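Local structure of hypothetical protein MTH1187 (1LXN) at residues A24-E27 / A28-L32; E62-Q66 / A67-R71; D79-D83 / A84-L88; D90-E93 / S94-K98. The protein is of unknown function, forms a homotetramer of the UPF0045 family and may bind a thiamine-like small molecule. One frame throughout, in Å; residues are numbered along the deposited sequence.

Interaction 1: A24-E27 / A28-L32; sequences AAVE and ALKKL
Glu27 and Lys30 pair near the C-terminal end of helix 19-29, one of two helices packed together in this ferredoxin-like α+β fold. The Glu27 carboxylate reaches Lys30 through a bend at chi2 (86°), and Lys30 comes to meet it by a bend at chi3 (63°). Their salt bridge, Lys30 NZ to Glu27 OE2, is long at 3.3 Å, and the ammonium stands nearly in line with the C-O bond of the carboxylate. An i to i+3 pair of this kind lies on the helix surface, where both residues are exposed. Lys30 also turns its chain back over the preceding turn: its CG sits 3.1 Å from Val26 O, the carbonyl that accepts the Lys30 N-H at 2.9 Å, with the donor almost on the C=O line (164°). Val26 CG1 lies 4.2 Å from Lys30 CG, the two side chains crossing at a slant. The inner face is apolar: Ala28 rests on Ala63, and Leu29 on Ala56 and Ala60, all of helix 50-66. Beyond Leu29 a type I turn runs to Leu32, while Leu29 CD1 reaches back to within 3.9 Å of Val26 CA.

Interaction 2: E62-Q66 / A67-R71; sequences EAVLQ and AGSDR
Val64 and Ser69 meet twice where helix 50-66 ends, through the backbone and through their side chains. Ser69 N donates to Val64 O over 3.3 Å, a fairly straight bond whose donor lies in the carbonyl plane. Beside it, Val64 CG1 touches Ser69 CB at 3.9 Å; the methyl is carried there by standing anti to its own backbone N (chi1 175°). One residue earlier, Gly68 N reaches Leu65 O at 3.0 Å, but from well above the carbonyl plane, 61° out of it. Ala67 N closes the last ordinary helical bond on Ala63 O at 2.8 Å, and Ala67 CB lies 3.2 Å from the same oxygen. Leu65 sends CD2 forward to 3.4 Å from Ser69 O, so an aliphatic branch flanks the departing chain.

The reversal depends on Gly68, whose phi of 123° would press a beta carbon against the carbonyl oxygen of Ala67. Further out, Ser69 OG makes a weak hydrogen bond to Arg71 O at 3.1 Å within the outgoing loop, and the Arg71 backbone bonds to Leu11. Val64 is buried among Tyr21 and Ala25 of helix 19-29, Val8 and Pro10 of strand 2-10 and Val72, and Ser69 also packs on Pro10. The paired 6-to-1 bond (Ser69 to Val64) and 5-to-2 bond (Gly68 to Leu65), closed over a glycine of positive phi, are the signature of a Schellman C-cap, here leading from helix 50-66 into strand 72-79.

Interaction 3: D79-D83 / A84-L88; sequences DDRRD and ADRGL
The loop joining strand 72-79 to helix 88-98 folds back so that Arg81, Ala84 and Arg86 pack on one another at the protein surface. Ala84 CB lies over one face of the Arg81 guanidinium, 3.7 Å above its plane and displaced toward the rim. It sits in the same way over a face of the Arg86 guanidinium, at 3.8 Å, so one methyl touches a face of each guanidinium. Their planes are turned 64° apart, and Arg81 NH1 approaches Arg86 NE to 3.8 Å; this closeness of like charges is probably eased by the acidic group beside Arg81. Asp83 OD1 accepts the Arg81 NE-H at 3.0 Å in a salt bridge, meeting the guanidinium at its edge, near its plane, through the syn side of the carboxylate. Asp83 has CG between the backbone N and the carbonyl carbon (chi1 59°), which turns the carboxylate back to Arg81, itself extended from CG to NE. A second pairing, Arg82 NE to Asp80 OD1 at 2.8 Å, joins neighbours within the same arm of the loop. Replacing Arg86 by an alanine would probably uncover one side of the Ala84 methyl and leave the Asp85 carbonyl without its guanidinium donor. Near the end of the loop, Gly87 takes the N-cap position of helix 88-98. A bend at chi2 (-89°) folds Arg86 back on its own chain, where NH1 bonds to Asp85 O at 3.3 Å from above the carbonyl plane.

Interaction 4: D90-E93 / S94-K98; sequences DKVE and SVKEK
Asp90 O takes two bonds from Ser94 in helix 88-98, the C-terminal helix of the chain. The backbone N-H of Ser94 donates at 2.9 Å as a regular i to i+4 helical bond, and the hydroxyl, Ser94 OG, gives its own at 3.1 Å. The two donors arrive from opposite faces of the carbonyl plane, the hydroxyl 38° out of it. Ser94 OG can fold back to this oxygen because it stands anti to the carbonyl carbon of its own residue (chi1 -73°), beside the backbone N. A valine in place of Ser94 has no hydroxyl, and Asp90 O would probably be left with the backbone N-H as its one donor from this residue. Further along, Lys96 N meets Val92 O at 3.1 Å, nearly straight at the hydrogen (170°), and Glu97 N meets Glu93 O at 2.9 Å; Val95 N reaches Lys91 O only weakly. Polar ends of the first turn are used outside the pair: Asp90 OD2 accepts from Gly87 N, the N-cap residue, and Lys91 NZ forms a salt bridge with Asp79. Farther on, Lys98 NZ pairs with Glu97 OE1 at 2.7 Å. Glu93 OE2 and Lys96 NZ, 4.6 Å apart, are near but do not form a salt bridge. Lys96 runs alongside Val92 in the same direction, its CE 3.9 Å from Val92 CG1.

The four contacts follow in series along the chain and form two clusters on the fold. Interactions 1 and 2, with centres 13 Å apart, join helices 19-29 and 50-66, where Ala24 O lies 3.5 Å from Ala63 CB. Interactions 3 and 4, also 13 Å apart, share the segment from the end of strand 72-79 into helix 88-98, tied by the salt bridge of Asp79 OD1 with Lys91 NZ at 2.6 Å. Interactions 2 and 4 lie about 37 Å apart between centres, on opposite sides of the chain's centre. Strand 72-79, outermost within this chain in the four-stranded antiparallel sheet, links the clusters: interaction 2 leads into it and interaction 3 leaves it.

Interaction 1: A24-E27 / A28-L32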
# COMPACT_ATOMS: atom_id res chain seq x y z
N ALA A 24 0.50 -3.35 -11.46
CA ALA A 24 1.95 -3.53 -11.51
C ALA A 24 2.58 -3.18 -10.15
O ALA A 24 3.52 -3.84 -9.70
CB ALA A 24 2.57 -2.66 -12.60
N ALA A 25 2.06 -2.15 -9.50
CA ALA A 25 2.58 -1.76 -8.19
C ALA A 25 2.32 -2.88 -7.19
O ALA A 25 3.21 -3.25 -6.42
CB ALA A 25 1.91 -0.48 -7.70
N VAL A 26 1.11 -3.44 -7.21
CA VAL A 26 0.76 -4.51 -6.29
C VAL A 26 1.57 -5.77 -6.57
O VAL A 26 1.99 -6.47 -5.65
CB VAL A 26 -0.75 -4.84 -6.38
CG1 VAL A 26 -1.09 -6.03 -5.47
CG2 VAL A 26 -1.58 -3.61 -5.97
N GLU A 27 1.79 -6.05 -7.85
CA GLU A 27 2.55 -7.22 -8.25
C GLU A 27 3.95 -7.14 -7.64
O GLU A 27 4.52 -8.15 -7.23
CB GLU A 27 2.65 -7.29 -9.77
CG GLU A 27 2.82 -8.70 -10.32
CD GLU A 27 1.49 -9.42 -10.52
OE1 GLU A 27 0.73 -9.00 -11.43
OE2 GLU A 27 1.21 -10.39 -9.78
N ALA A 28 4.50 -5.93 -7.57
CA ALA A 28 5.83 -5.74 -7.00
C ALA A 28 5.78 -5.93 -5.48
O ALA A 28 6.71 -6.48 -4.89
CB ALA A 28 6.36 -4.35 -7.34
N LEU A 29 4.69 -5.47 -4.87
CA LEU A 29 4.46 -5.58 -3.42
C LEU A 29 4.41 -7.04 -2.99
O LEU A 29 4.97 -7.41 -1.96
CB LEU A 29 3.12 -4.94 -3.03
CG LEU A 29 3.02 -3.44 -2.79
CD1 LEU A 29 1.56 -3.03 -2.73
CD2 LEU A 29 3.72 -3.11 -1.48
N LYS A 30 3.70 -7.84 -3.78
CA LYS A 30 3.52 -9.27 -3.51
C LYS A 30 4.81 -10.05 -3.30
O LYS A 30 4.79 -11.13 -2.71
CB LYS A 30 2.73 -9.92 -4.65
CG LYS A 30 1.32 -9.39 -4.80
CD LYS A 30 0.65 -9.93 -6.07
CE LYS A 30 0.49 -11.44 -6.04
NZ LYS A 30 -0.19 -11.95 -7.27
N LYS A 31 5.93 -9.52 -3.80
CA LYS A 31 7.21 -10.22 -3.67
C LYS A 31 7.88 -10.05 -2.31
O LYS A 31 8.81 -10.78 -1.99
CB LYS A 31 8.16 -9.76 -4.77
CG LYS A 31 7.61 -9.91 -6.18
CD LYS A 31 8.67 -9.59 -7.22
CE LYS A 31 8.09 -9.58 -8.62
NZ LYS A 31 7.17 -10.73 -8.83
N LEU A 32 7.42 -9.08 -1.52
CA LEU A 32 8.00 -8.84 -0.21
C LEU A 32 7.19 -9.56 0.86
O LEU A 32 6.08 -10.02 0.59
CB LEU A 32 8.07 -7.34 0.10
CG LEU A 32 9.16 -6.52 -0.62
CD1 LEU A 32 10.53 -7.12 -0.32
CD2 LEU A 32 8.92 -6.51 -2.12

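Interaction 2: E62-Q66 / A67-R71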
# COMPACT_ATOMS: atom_id res chain seq x y z
N GLU A 62 8.75 1.88 -7.77
CA GLU A 62 9.63 1.60 -8.91
C GLU A 62 8.93 0.86 -10.04
O GLU A 62 9.21 1.10 -11.20
CB GLU A 62 10.84 0.77 -8.46
CG GLU A 62 11.56 1.31 -7.24
CD GLU A 62 12.67 2.29 -7.58
OE1 GLU A 62 12.56 2.99 -8.61
OE2 GLU A 62 13.65 2.35 -6.80
N ALA A 63 8.02 -0.05 -9.69
CA ALA A 63 7.30 -0.82 -10.70
C ALA A 63 6.47 0.08 -11.60
O ALA A 63 6.33 -0.19 -12.79
CB ALA A 63 6.40 -1.87 -10.03
N VAL A 64 5.93 1.15 -11.04
CA VAL A 64 5.12 2.07 -11.83
C VAL A 64 6.01 2.88 -12.77
O VAL A 64 5.61 3.19 -13.90
CB VAL A 64 4.29 3.00 -10.92
CG1 VAL A 64 3.55 4.04 -11.76
CG2 VAL A 64 3.29 2.16 -10.14
N LEU A 65 7.21 3.22 -12.32
CA LEU A 65 8.14 3.95 -13.17
C LEU A 65 8.58 3.00 -14.28
O LEU A 65 8.65 3.39 -15.44
CB LEU A 65 9.36 4.42 -12.37
CG LEU A 65 9.18 5.61 -11.42
CD1 LEU A 65 10.37 5.71 -10.46
CD2 LEU A 65 9.03 6.89 -12.24
N GLN A 66 8.89 1.76 -13.91
CA GLN A 66 9.32 0.77 -14.89
C GLN A 66 8.23 0.48 -15.90
O GLN A 66 8.50 0.17 -17.05
CB GLN A 66 9.72 -0.55 -14.21
CG GLN A 66 10.97 -0.46 -13.38
CD GLN A 66 11.62 -1.82 -13.16
OE1 GLN A 66 10.95 -2.79 -12.77
NE2 GLN A 66 12.92 -1.90 -13.42
N ALA A 67 6.98 0.57 -15.44
CA ALA A 67 5.82 0.33 -16.28
C ALA A 67 5.73 1.39 -17.38
O ALA A 67 4.98 1.23 -18.33
CB ALA A 67 4.55 0.35 -15.42
N GLY A 68 6.48 2.48 -17.23
CA GLY A 68 6.46 3.51 -18.25
C GLY A 68 6.08 4.92 -17.83
O GLY A 68 6.11 5.84 -18.65
N SER A 69 5.73 5.11 -16.57
CA SER A 69 5.35 6.44 -16.10
C SER A 69 6.57 7.32 -15.86
O SER A 69 7.57 6.88 -15.29
CB SER A 69 4.54 6.34 -14.81
OG SER A 69 4.12 7.63 -14.40
N ASP A 70 6.48 8.58 -16.30
CA ASP A 70 7.57 9.54 -16.13
C ASP A 70 7.41 10.40 -14.88
O ASP A 70 8.28 11.22 -14.57
CB ASP A 70 7.66 10.44 -17.36
CG ASP A 70 8.42 9.79 -18.51
OD1 ASP A 70 8.21 10.20 -19.67
OD2 ASP A 70 9.23 8.87 -18.25
N ARG A 71 6.29 10.22 -14.18
CA ARG A 71 6.05 10.97 -12.95
C ARG A 71 5.12 10.20 -12.03
O ARG A 71 3.96 9.96 -12.35
CB ARG A 71 5.45 12.35 -13.26
CG ARG A 71 5.34 13.25 -12.04
CD ARG A 71 4.82 14.64 -12.37
NE ARG A 71 4.80 15.50 -11.19
CZ ARG A 71 4.47 16.79 -11.20
NH1 ARG A 71 4.13 17.38 -12.34
NH2 ARG A 71 4.47 17.49 -10.07

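Interaction 3: D79-D83 / A84-L88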
# COMPACT_ATOMS: atom_id res chain seq x y z
N ASP A 79 0.46 3.49 10.43
CA ASP A 79 -0.12 3.52 11.77
C ASP A 79 0.69 2.48 12.54
O ASP A 79 0.47 1.28 12.41
CB ASP A 79 -1.60 3.11 11.73
CG ASP A 79 -2.27 3.19 13.10
OD1 ASP A 79 -3.43 2.76 13.23
OD2 ASP A 79 -1.63 3.69 14.06
N ASP A 80 1.65 2.95 13.32
CA ASP A 80 2.51 2.06 14.08
C ASP A 80 2.15 2.09 15.56
O ASP A 80 2.53 3.01 16.28
CB ASP A 80 3.97 2.49 13.87
CG ASP A 80 4.97 1.48 14.41
OD1 ASP A 80 4.55 0.44 14.97
OD2 ASP A 80 6.19 1.74 14.27
N ARG A 81 1.41 1.08 16.01
CA ARG A 81 1.00 1.02 17.40
C ARG A 81 1.81 -0.04 18.15
O ARG A 81 1.73 -1.23 17.84
CB ARG A 81 -0.50 0.72 17.50
CG ARG A 81 -1.04 0.82 18.92
CD ARG A 81 -2.55 0.71 18.97
NE ARG A 81 -3.04 0.90 20.33
CZ ARG A 81 -4.32 0.77 20.70
NH1 ARG A 81 -5.24 0.45 19.80
NH2 ARG A 81 -4.66 0.94 21.97
N ARG A 82 2.57 0.41 19.14
CA ARG A 82 3.43 -0.46 19.93
C ARG A 82 2.88 -0.99 21.26
O ARG A 82 3.46 -1.90 21.84
CB ARG A 82 4.77 0.25 20.18
CG ARG A 82 5.54 0.59 18.91
CD ARG A 82 5.85 -0.66 18.11
NE ARG A 82 6.44 -0.39 16.80
CZ ARG A 82 7.74 -0.26 16.58
NH1 ARG A 82 8.61 -0.38 17.58
NH2 ARG A 82 8.18 -0.03 15.34
N ASP A 83 1.77 -0.43 21.75
CA ASP A 83 1.22 -0.91 23.02
C ASP A 83 0.07 -1.89 22.82
O ASP A 83 -0.61 -2.25 23.78
CB ASP A 83 0.78 0.26 23.91
CG ASP A 83 -0.28 1.15 23.25
OD1 ASP A 83 -0.63 0.90 22.08
OD2 ASP A 83 -0.75 2.10 23.91
N ALA A 84 -0.13 -2.33 21.58
CA ALA A 84 -1.19 -3.29 21.27
C ALA A 84 -0.99 -3.82 19.86
O ALA A 84 -0.50 -3.12 18.98
CB ALA A 84 -2.56 -2.63 21.39
N ASP A 85 -1.38 -5.08 19.65
CA ASP A 85 -1.27 -5.72 18.34
C ASP A 85 -2.61 -5.56 17.64
O ASP A 85 -3.60 -6.15 18.05
CB ASP A 85 -0.93 -7.20 18.51
CG ASP A 85 0.49 -7.43 19.00
OD1 ASP A 85 0.80 -8.57 19.40
OD2 ASP A 85 1.31 -6.48 18.97
N ARG A 86 -2.63 -4.76 16.58
CA ARG A 86 -3.87 -4.53 15.84
C ARG A 86 -3.69 -4.62 14.34
O ARG A 86 -3.00 -3.80 13.74
CB ARG A 86 -4.43 -3.15 16.19
CG ARG A 86 -4.84 -2.96 17.64
CD ARG A 86 -6.29 -3.37 17.87
NE ARG A 86 -6.74 -3.00 19.22
CZ ARG A 86 -6.39 -3.65 20.32
NH1 ARG A 86 -5.58 -4.71 20.25
NH2 ARG A 86 -6.83 -3.24 21.51
N GLY A 87 -4.30 -5.63 13.73
CA GLY A 87 -4.22 -5.77 12.29
C GLY A 87 -5.36 -4.96 11.67
O GLY A 87 -6.16 -4.36 12.39
N LEU A 88 -5.43 -4.94 10.34
CA LEU A 88 -6.46 -4.20 9.63
C LEU A 88 -7.86 -4.60 10.12
O LEU A 88 -8.68 -3.73 10.44
CB LEU A 88 -6.34 -4.45 8.12
CG LEU A 88 -5.03 -3.98 7.44
CD1 LEU A 88 -4.95 -4.53 6.03
CD2 LEU A 88 -4.96 -2.47 7.42

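Interaction 4: D90-E93 / S94-K98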
# COMPACT_ATOMS: atom_id res chain seq x y z
N ASP A 90 -8.76 -6.15 12.94
CA ASP A 90 -8.95 -5.78 14.34
C ASP A 90 -9.41 -4.33 14.46
O ASP A 90 -10.32 -4.03 15.23
CB ASP A 90 -7.64 -5.92 15.15
CG ASP A 90 -7.14 -7.35 15.21
OD1 ASP A 90 -7.97 -8.27 15.37
OD2 ASP A 90 -5.91 -7.55 15.13
N LYS A 91 -8.79 -3.45 13.70
CA LYS A 91 -9.14 -2.03 13.74
C LYS A 91 -10.55 -1.78 13.22
O LYS A 91 -11.26 -0.93 13.74
CB LYS A 91 -8.12 -1.21 12.94
CG LYS A 91 -6.69 -1.33 13.49
CD LYS A 91 -5.68 -0.59 12.61
CE LYS A 91 -5.99 0.89 12.53
NZ LYS A 91 -5.03 1.56 11.60
N VAL A 92 -10.94 -2.51 12.18
CA VAL A 92 -12.28 -2.34 11.63
C VAL A 92 -13.30 -2.80 12.67
O VAL A 92 -14.25 -2.09 12.97
CB VAL A 92 -12.47 -3.17 10.33
CG1 VAL A 92 -13.94 -3.18 9.92
CG2 VAL A 92 -11.63 -2.56 9.21
N GLU A 93 -13.07 -3.98 13.24
CA GLU A 93 -13.99 -4.53 14.25
C GLU A 93 -14.07 -3.70 15.52
O GLU A 93 -15.12 -3.64 16.16
CB GLU A 93 -13.60 -5.97 14.59
CG GLU A 93 -13.69 -6.94 13.42
CD GLU A 93 -15.07 -6.94 12.75
OE1 GLU A 93 -16.07 -7.17 13.47
OE2 GLU A 93 -15.15 -6.72 11.52
N SER A 94 -12.97 -3.04 15.90
CA SER A 94 -12.99 -2.21 17.11
C SER A 94 -13.92 -1.03 16.94
O SER A 94 -14.61 -0.64 17.87
CB SER A 94 -11.58 -1.71 17.44
OG SER A 94 -10.79 -2.75 17.96
N VAL A 95 -13.91 -0.44 15.75
CA VAL A 95 -14.76 0.70 15.45
C VAL A 95 -16.22 0.27 15.37
O VAL A 95 -17.09 0.90 15.97
CB VAL A 95 -14.34 1.37 14.12
CG1 VAL A 95 -15.31 2.50 13.77
CG2 VAL A 95 -12.92 1.91 14.24
N LYS A 96 -16.48 -0.81 14.65
CA LYS A 96 -17.84 -1.31 14.49
C LYS A 96 -18.46 -1.65 15.84
O LYS A 96 -19.62 -1.34 16.08
CB LYS A 96 -17.85 -2.55 13.59
CG LYS A 96 -17.64 -2.23 12.12
CD LYS A 96 -17.82 -3.46 11.24
CE LYS A 96 -17.84 -3.08 9.77
NZ LYS A 96 -17.98 -4.28 8.89
N GLU A 97 -17.68 -2.29 16.71
CA GLU A 97 -18.16 -2.67 18.03
C GLU A 97 -18.62 -1.45 18.82
O GLU A 97 -19.53 -1.54 19.64
CB GLU A 97 -17.04 -3.40 18.78
CG GLU A 97 -17.43 -4.05 20.11
CD GLU A 97 -17.49 -3.06 21.27
OE1 GLU A 97 -16.57 -2.21 21.38
OE2 GLU A 97 -18.44 -3.14 22.08
N LYS A 98 -17.99 -0.30 18.57
CA LYS A 98 -18.34 0.92 19.27
C LYS A 98 -19.51 1.67 18.65
O LYS A 98 -20.01 2.64 19.22
CB LYS A 98 -17.12 1.84 19.39
CG LYS A 98 -16.08 1.37 20.42
CD LYS A 98 -16.66 1.37 21.83
CE LYS A 98 -15.63 0.99 22.90
NZ LYS A 98 -15.15 -0.41 22.80